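Local coordinates for protein uronate dehydrogenase (Agrobacterium tumefaciens, PDB 3RFX) that probably catalyses the NAD-dependent oxidation of uronic acids such as galacturonate and glucuronate, through a Rossmann-fold dehydrogenase domain, at residues R20-D34 with L38-C50. The protein carries 1 engineered substitution. Sequence-based numbering, arbitrary orientation.
Sequences RERLAPMAEILRLAD and LDPAGPNEECVQC. With NAD (nicotinamide-adenine-dinucleotide), chain D; PO4 (phosphate ion), chain F.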
loop_
_atom_site.group_PDB
_atom_site.type_symbol
_atom_site.label_atom_id
_atom_site.label_comp_id
_atom_site.label_asym_id
_atom_site.label_seq_id
_atom_site.Cartn_x
_atom_site.Cartn_y
_atom_site.Cartn_z
ATOM N N ARG A 20 20.874 32.837 14.085
ATOM C CA ARG A 20 21.488 33.584 15.180
ATOM C C ARG A 20 20.568 34.710 15.656
ATOM O O ARG A 20 20.463 34.975 16.855
ATOM C CB ARG A 20 22.862 34.128 14.772
ATOM C CG ARG A 20 23.538 34.974 15.854
ATOM C CD ARG A 20 24.959 35.342 15.450
ATOM N NE ARG A 20 25.643 36.112 16.487
ATOM C CZ ARG A 20 26.954 36.349 16.496
ATOM N NH1 ARG A 20 27.724 35.867 15.527
ATOM N NH2 ARG A 20 27.493 37.059 17.480
ATOM N N GLU A 21 19.889 35.366 14.718
ATOM C CA GLU A 21 18.923 36.394 15.071
ATOM C C GLU A 21 17.555 35.819 15.453
ATOM O O GLU A 21 16.983 36.187 16.485
ATOM C CB GLU A 21 18.755 37.403 13.931
ATOM C CG GLU A 21 17.416 38.124 13.970
ATOM C CD GLU A 21 17.107 38.870 12.685
ATOM O OE1 GLU A 21 18.057 39.185 11.933
ATOM O OE2 GLU A 21 15.911 39.143 12.428
ATOM N N ARG A 22 17.031 34.919 14.622
ATOM C CA ARG A 22 15.646 34.469 14.769
ATOM C C ARG A 22 15.397 33.541 15.967
ATOM O O ARG A 22 14.291 33.523 16.515
ATOM C CB ARG A 22 15.161 33.792 13.481
ATOM C CG ARG A 22 15.031 34.723 12.278
ATOM C CD ARG A 22 13.964 35.786 12.499
ATOM N NE ARG A 22 12.645 35.208 12.758
ATOM C CZ ARG A 22 11.784 34.841 11.810
ATOM N NH1 ARG A 22 12.102 34.979 10.524
ATOM N NH2 ARG A 22 10.606 34.330 12.147
ATOM N N LEU A 23 16.405 32.768 16.360
ATOM C CA LEU A 23 16.232 31.803 17.461
ATOM C C LEU A 23 16.621 32.360 18.831
ATOM O O LEU A 23 16.527 31.657 19.839
ATOM C CB LEU A 23 17.021 30.517 17.191
ATOM C CG LEU A 23 16.679 29.791 15.884
ATOM C CD1 LEU A 23 17.449 28.488 15.791
ATOM C CD2 LEU A 23 15.186 29.559 15.785
ATOM N N ALA A 24 17.062 33.615 18.863
ATOM C CA ALA A 24 17.452 34.259 20.115
ATOM C C ALA A 24 16.394 34.144 21.222
ATOM O O ALA A 24 16.728 33.837 22.363
ATOM C CB ALA A 24 17.830 35.724 19.872
ATOM N N PRO A 25 15.116 34.383 20.890
ATOM C CA PRO A 25 14.048 34.303 21.897
ATOM C C PRO A 25 13.814 32.902 22.479
ATOM O O PRO A 25 13.067 32.777 23.446
ATOM C CB PRO A 25 12.803 34.745 21.120
ATOM C CG PRO A 25 13.328 35.540 19.975
ATOM C CD PRO A 25 14.610 34.876 19.598
ATOM N N MET A 26 14.432 31.874 21.907
ATOM C CA MET A 26 14.180 30.507 22.355
ATOM C C MET A 26 14.986 30.087 23.580
ATOM O O MET A 26 14.665 29.088 24.217
ATOM C CB MET A 26 14.455 29.512 21.231
ATOM C CG MET A 26 13.446 29.553 20.098
ATOM S SD MET A 26 13.674 28.094 19.068
ATOM C CE MET A 26 13.131 26.798 20.193
ATOM N N ALA A 27 16.040 30.830 23.896
ATOM C CA ALA A 27 16.918 30.441 24.992
ATOM C C ALA A 27 17.507 31.650 25.705
ATOM O O ALA A 27 17.675 32.713 25.109
ATOM C CB ALA A 27 18.024 29.542 24.484
ATOM N N GLU A 28 17.817 31.485 26.985
ATOM C CA GLU A 28 18.451 32.552 27.745
ATOM C C GLU A 28 19.808 32.876 27.137
ATOM O O GLU A 28 20.189 34.043 27.022
ATOM C CB GLU A 28 18.585 32.155 29.221
ATOM C CG GLU A 28 17.239 31.999 29.915
ATOM C CD GLU A 28 17.359 31.585 31.376
ATOM O OE1 GLU A 28 18.431 31.085 31.781
ATOM O OE2 GLU A 28 16.367 31.758 32.119
ATOM N N ILE A 29 20.525 31.831 26.735
ATOM C CA ILE A 29 21.826 31.979 26.103
ATOM C C ILE A 29 21.887 31.254 24.764
ATOM O O ILE A 29 21.518 30.085 24.661
ATOM C CB ILE A 29 22.935 31.413 26.990
ATOM C CG1 ILE A 29 22.986 32.173 28.319
ATOM C CG2 ILE A 29 24.280 31.467 26.266
ATOM C CD1 ILE A 29 23.720 31.418 29.410
ATOM N N LEU A 30 22.367 31.947 23.737
ATOM C CA LEU A 30 22.566 31.322 22.444
ATOM C C LEU A 30 24.053 31.096 22.229
ATOM O O LEU A 30 24.839 32.045 22.235
ATOM C CB LEU A 30 22.004 32.219 21.338
ATOM C CG LEU A 30 21.542 31.560 20.041
ATOM C CD1 LEU A 30 20.433 30.561 20.324
ATOM C CD2 LEU A 30 21.058 32.634 19.067
ATOM N N ARG A 31 24.452 29.840 22.059
ATOM C CA ARG A 31 25.834 29.540 21.738
ATOM C C ARG A 31 25.967 29.302 20.243
ATOM O O ARG A 31 25.324 28.408 19.693
ATOM C CB ARG A 31 26.343 28.323 22.513
ATOM C CG ARG A 31 27.778 27.957 22.189
ATOM C CD ARG A 31 28.265 26.798 23.042
ATOM N NE ARG A 31 28.297 27.145 24.461
ATOM C CZ ARG A 31 28.576 26.277 25.428
ATOM N NH1 ARG A 31 28.834 25.011 25.128
ATOM N NH2 ARG A 31 28.585 26.672 26.695
ATOM N N LEU A 32 26.796 30.117 19.597
ATOM C CA LEU A 32 27.033 30.031 18.159
ATOM C C LEU A 32 28.386 29.398 17.897
ATOM O O LEU A 32 29.379 29.736 18.550
ATOM C CB LEU A 32 26.992 31.427 17.515
ATOM C CG LEU A 32 25.699 32.246 17.522
ATOM C CD1 LEU A 32 24.471 31.351 17.314
ATOM C CD2 LEU A 32 25.559 33.056 18.803
ATOM N N ALA A 33 28.437 28.481 16.938
ATOM C CA ALA A 33 29.693 27.831 16.593
ATOM C C ALA A 33 29.884 27.746 15.085
ATOM O O ALA A 33 28.915 27.669 14.329
ATOM C CB ALA A 33 29.771 26.434 17.222
ATOM N N ASP A 34 31.142 27.766 14.658
ATOM C CA ASP A 34 31.488 27.566 13.257
ATOM C C ASP A 34 32.987 27.348 13.153
ATOM O O ASP A 34 33.734 27.704 14.067
ATOM C CB ASP A 34 31.062 28.769 12.409
ATOM C CG ASP A 34 30.860 28.410 10.937
ATOM O OD1 ASP A 34 29.707 28.476 10.479
ATOM O OD2 ASP A 34 31.840 28.058 10.243
ATOM N N LEU A 38 33.446 34.132 13.722
ATOM C CA LEU A 38 32.108 34.645 13.956
ATOM C C LEU A 38 32.179 36.096 14.389
ATOM O O LEU A 38 33.127 36.497 15.059
ATOM C CB LEU A 38 31.432 33.840 15.068
ATOM C CG LEU A 38 30.880 32.464 14.697
ATOM C CD1 LEU A 38 30.558 31.662 15.963
ATOM C CD2 LEU A 38 29.642 32.638 13.818
ATOM N N ASP A 39 31.178 36.885 14.010
ATOM C CA ASP A 39 31.026 38.207 14.595
ATOM C C ASP A 39 30.982 38.020 16.108
ATOM O O ASP A 39 30.381 37.060 16.597
ATOM C CB ASP A 39 29.746 38.887 14.106
ATOM C CG ASP A 39 29.790 39.232 12.625
ATOM O OD1 ASP A 39 30.847 39.031 11.992
ATOM O OD2 ASP A 39 28.765 39.706 12.094
ATOM N N PRO A 40 31.630 38.930 16.850
ATOM C CA PRO A 40 31.783 38.836 18.308
ATOM C C PRO A 40 30.462 38.652 19.045
ATOM O O PRO A 40 29.427 39.157 18.610
ATOM C CB PRO A 40 32.403 40.189 18.683
ATOM C CG PRO A 40 33.108 40.629 17.451
ATOM C CD PRO A 40 32.262 40.145 16.306
ATOM N N ALA A 41 30.515 37.938 20.164
ATOM C CA ALA A 41 29.339 37.683 20.985
ATOM C C ALA A 41 28.762 38.951 21.605
ATOM O O ALA A 41 29.488 39.755 22.186
ATOM C CB ALA A 41 29.678 36.674 22.078
ATOM N N GLY A 42 27.451 39.119 21.483
ATOM C CA GLY A 42 26.756 40.192 22.163
ATOM C C GLY A 42 26.186 39.698 23.480
ATOM O O GLY A 42 26.515 38.599 23.928
ATOM N N PRO A 43 25.327 40.508 24.111
ATOM C CA PRO A 43 24.644 40.066 25.327
ATOM C C PRO A 43 23.851 38.793 25.038
ATOM O O PRO A 43 23.196 38.702 23.993
ATOM C CB PRO A 43 23.680 41.218 25.629
ATOM C CG PRO A 43 24.220 42.390 24.884
ATOM C CD PRO A 43 24.872 41.835 23.665
ATOM N N ASN A 44 23.922 37.824 25.942
ATOM C CA ASN A 44 23.164 36.584 25.803
ATOM C C ASN A 44 23.683 35.682 24.689
ATOM O O ASN A 44 22.964 34.811 24.206
ATOM C CB ASN A 44 21.678 36.881 25.585
ATOM C CG ASN A 44 21.087 37.738 26.690
ATOM O OD1 ASN A 44 21.557 37.717 27.828
ATOM N ND2 ASN A 44 20.046 38.498 26.358
ATOM N N GLU A 45 24.931 35.889 24.284
ATOM C CA GLU A 45 25.545 35.045 23.268
ATOM C C GLU A 45 26.882 34.509 23.734
ATOM O O GLU A 45 27.596 35.168 24.486
ATOM C CB GLU A 45 25.765 35.816 21.964
ATOM C CG GLU A 45 24.513 36.109 21.155
ATOM C CD GLU A 45 24.846 36.766 19.823
ATOM O OE1 GLU A 45 25.888 37.453 19.741
ATOM O OE2 GLU A 45 24.078 36.591 18.855
ATOM N N GLU A 46 27.215 33.308 23.275
ATOM C CA GLU A 46 28.554 32.765 23.409
ATOM C C GLU A 46 28.989 32.384 22.009
ATOM O O GLU A 46 28.190 31.846 21.244
ATOM C CB GLU A 46 28.562 31.533 24.319
ATOM C CG GLU A 46 28.176 31.827 25.766
ATOM C CD GLU A 46 27.886 30.568 26.580
ATOM O OE1 GLU A 46 27.845 29.459 26.000
ATOM O OE2 GLU A 46 27.683 30.692 27.807
ATOM N N CYS A 47 30.235 32.676 21.653
ATOM C CA CYS A 47 30.726 32.315 20.327
ATOM C C CYS A 47 31.904 31.358 20.420
ATOM O O CYS A 47 32.822 31.557 21.211
ATOM C CB CYS A 47 31.087 33.557 19.501
ATOM S SG CYS A 47 29.655 34.503 18.936
ATOM N N VAL A 48 31.871 30.317 19.599
ATOM C CA VAL A 48 32.872 29.273 19.656
ATOM C C VAL A 48 33.409 28.971 18.266
ATOM O O VAL A 48 32.652 28.905 17.302
ATOM C CB VAL A 48 32.281 27.983 20.267
ATOM C CG1 VAL A 48 33.243 26.821 20.093
ATOM C CG2 VAL A 48 31.942 28.202 21.730
ATOM N N GLN A 49 34.718 28.788 18.162
ATOM C CA GLN A 49 35.321 28.416 16.892
ATOM C C GLN A 49 35.894 27.017 16.989
ATOM O O GLN A 49 36.785 26.758 17.796
ATOM C CB GLN A 49 36.418 29.411 16.481
ATOM C CG GLN A 49 36.997 29.146 15.090
ATOM C CD GLN A 49 37.887 30.275 14.579
ATOM O OE1 GLN A 49 38.185 31.229 15.300
ATOM N NE2 GLN A 49 38.316 30.167 13.324
ATOM N N CYS A 50 35.380 26.103 16.174
ATOM C CA CYS A 50 35.948 24.762 16.138
ATOM C C CYS A 50 35.566 23.964 14.900
ATOM O O CYS A 50 34.538 24.206 14.270
ATOM C CB CYS A 50 35.606 23.980 17.414
ATOM S SG CYS A 50 33.975 23.202 17.448
HETATM P PA NAD D . 26.565 27.210 4.396
HETATM O O1A NAD D . 27.591 26.302 3.350
HETATM O O2A NAD D . 26.005 28.712 3.844
HETATM O O5B NAD D . 26.789 27.036 6.101
HETATM C C5B NAD D . 27.626 26.002 6.480
HETATM C C4B NAD D . 28.551 26.321 7.656
HETATM O O4B NAD D . 29.139 25.166 8.238
HETATM C C3B NAD D . 29.614 27.270 7.317
HETATM O O3B NAD D . 29.521 28.562 7.803
HETATM C C2B NAD D . 30.866 26.499 7.377
HETATM O O2B NAD D . 32.064 27.213 7.653
HETATM C C1B NAD D . 30.525 25.417 8.342
HETATM N N9A NAD D . 31.341 24.236 8.265
HETATM C C8A NAD D . 31.707 23.521 7.104
HETATM N N7A NAD D . 32.575 22.525 7.494
HETATM C C5A NAD D . 32.771 22.642 8.888
HETATM C C6A NAD D . 33.547 21.896 9.793
HETATM N N6A NAD D . 34.343 20.817 9.319
HETATM N N1A NAD D . 33.541 22.240 11.133
HETATM C C2A NAD D . 32.788 23.298 11.596
HETATM N N3A NAD D . 31.987 24.057 10.680
HETATM C C4A NAD D . 32.005 23.708 9.353
HETATM O O3 NAD D . 25.309 26.291 4.322
HETATM P PN NAD D . 23.799 26.781 4.447
HETATM O O1N NAD D . 23.676 27.927 5.435
HETATM O O2N NAD D . 23.253 27.224 3.095
HETATM O O5D NAD D . 22.953 25.557 4.979
HETATM P P PO4 F . 14.517 37.321 7.967
HETATM O O1 PO4 F . 13.889 36.602 6.795
HETATM O O2 PO4 F . 13.594 38.422 8.429
HETATM O O3 PO4 F . 14.736 36.352 9.102
HETATM O O4 PO4 F . 15.845 37.905 7.546
HETATM O O HOH W 1 21.570 36.329 19.027
#
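Arg20, extended from helix 14-22, lays the edge of its guanidinium across the carboxylate of Glu45: NE reaches OE2 at 2.9 Å and NH2 reaches OE1 at 2.8 Å. The two flat groups are turned 52° apart, and both oxygens of this salt bridge are met from above the carboxylate plane. From the other face of that plane Gly42 N donates to Glu45 OE1, while a water joins Glu45 OE2 to Arg20 O. The NH1 and NH2 end of the Arg20 guanidinium grips one carbonyl oxygen from a single face of its plane, NH1 3.1 Å and NH2 3.0 Å from Asp39 O, and ties the loop ahead of strand 45-49 to helix 14-22. Leu38 CD1 lies 3.9 Å from Leu32 CB on this same face of the sheet.

On the other face, Arg31 bends at chi3 (-64°) and sets NE 2.8 Å from Glu46 OE1; NH2 shares that oxygen, the two planes being nearly coplanar. Arg5 pairs with Glu46 OE2, so one carboxylate serves two neighbouring arginines and probably offsets their like charges. Ile29 CG2 packs against the Glu46 carboxylate.

Between these layers strands 30-34 and 45-49 run parallel, joined by a ladder from Leu30 N on Asn44 O to Cys50 N on Asp34 O. Ending strand 30-34, Asp34 accepts both adenosine ribose hydroxyls of NAD, O3B on OD1 and O2B on OD2: the acidic residue closing the second strand, characteristic of NAD-binding Rossmann folds.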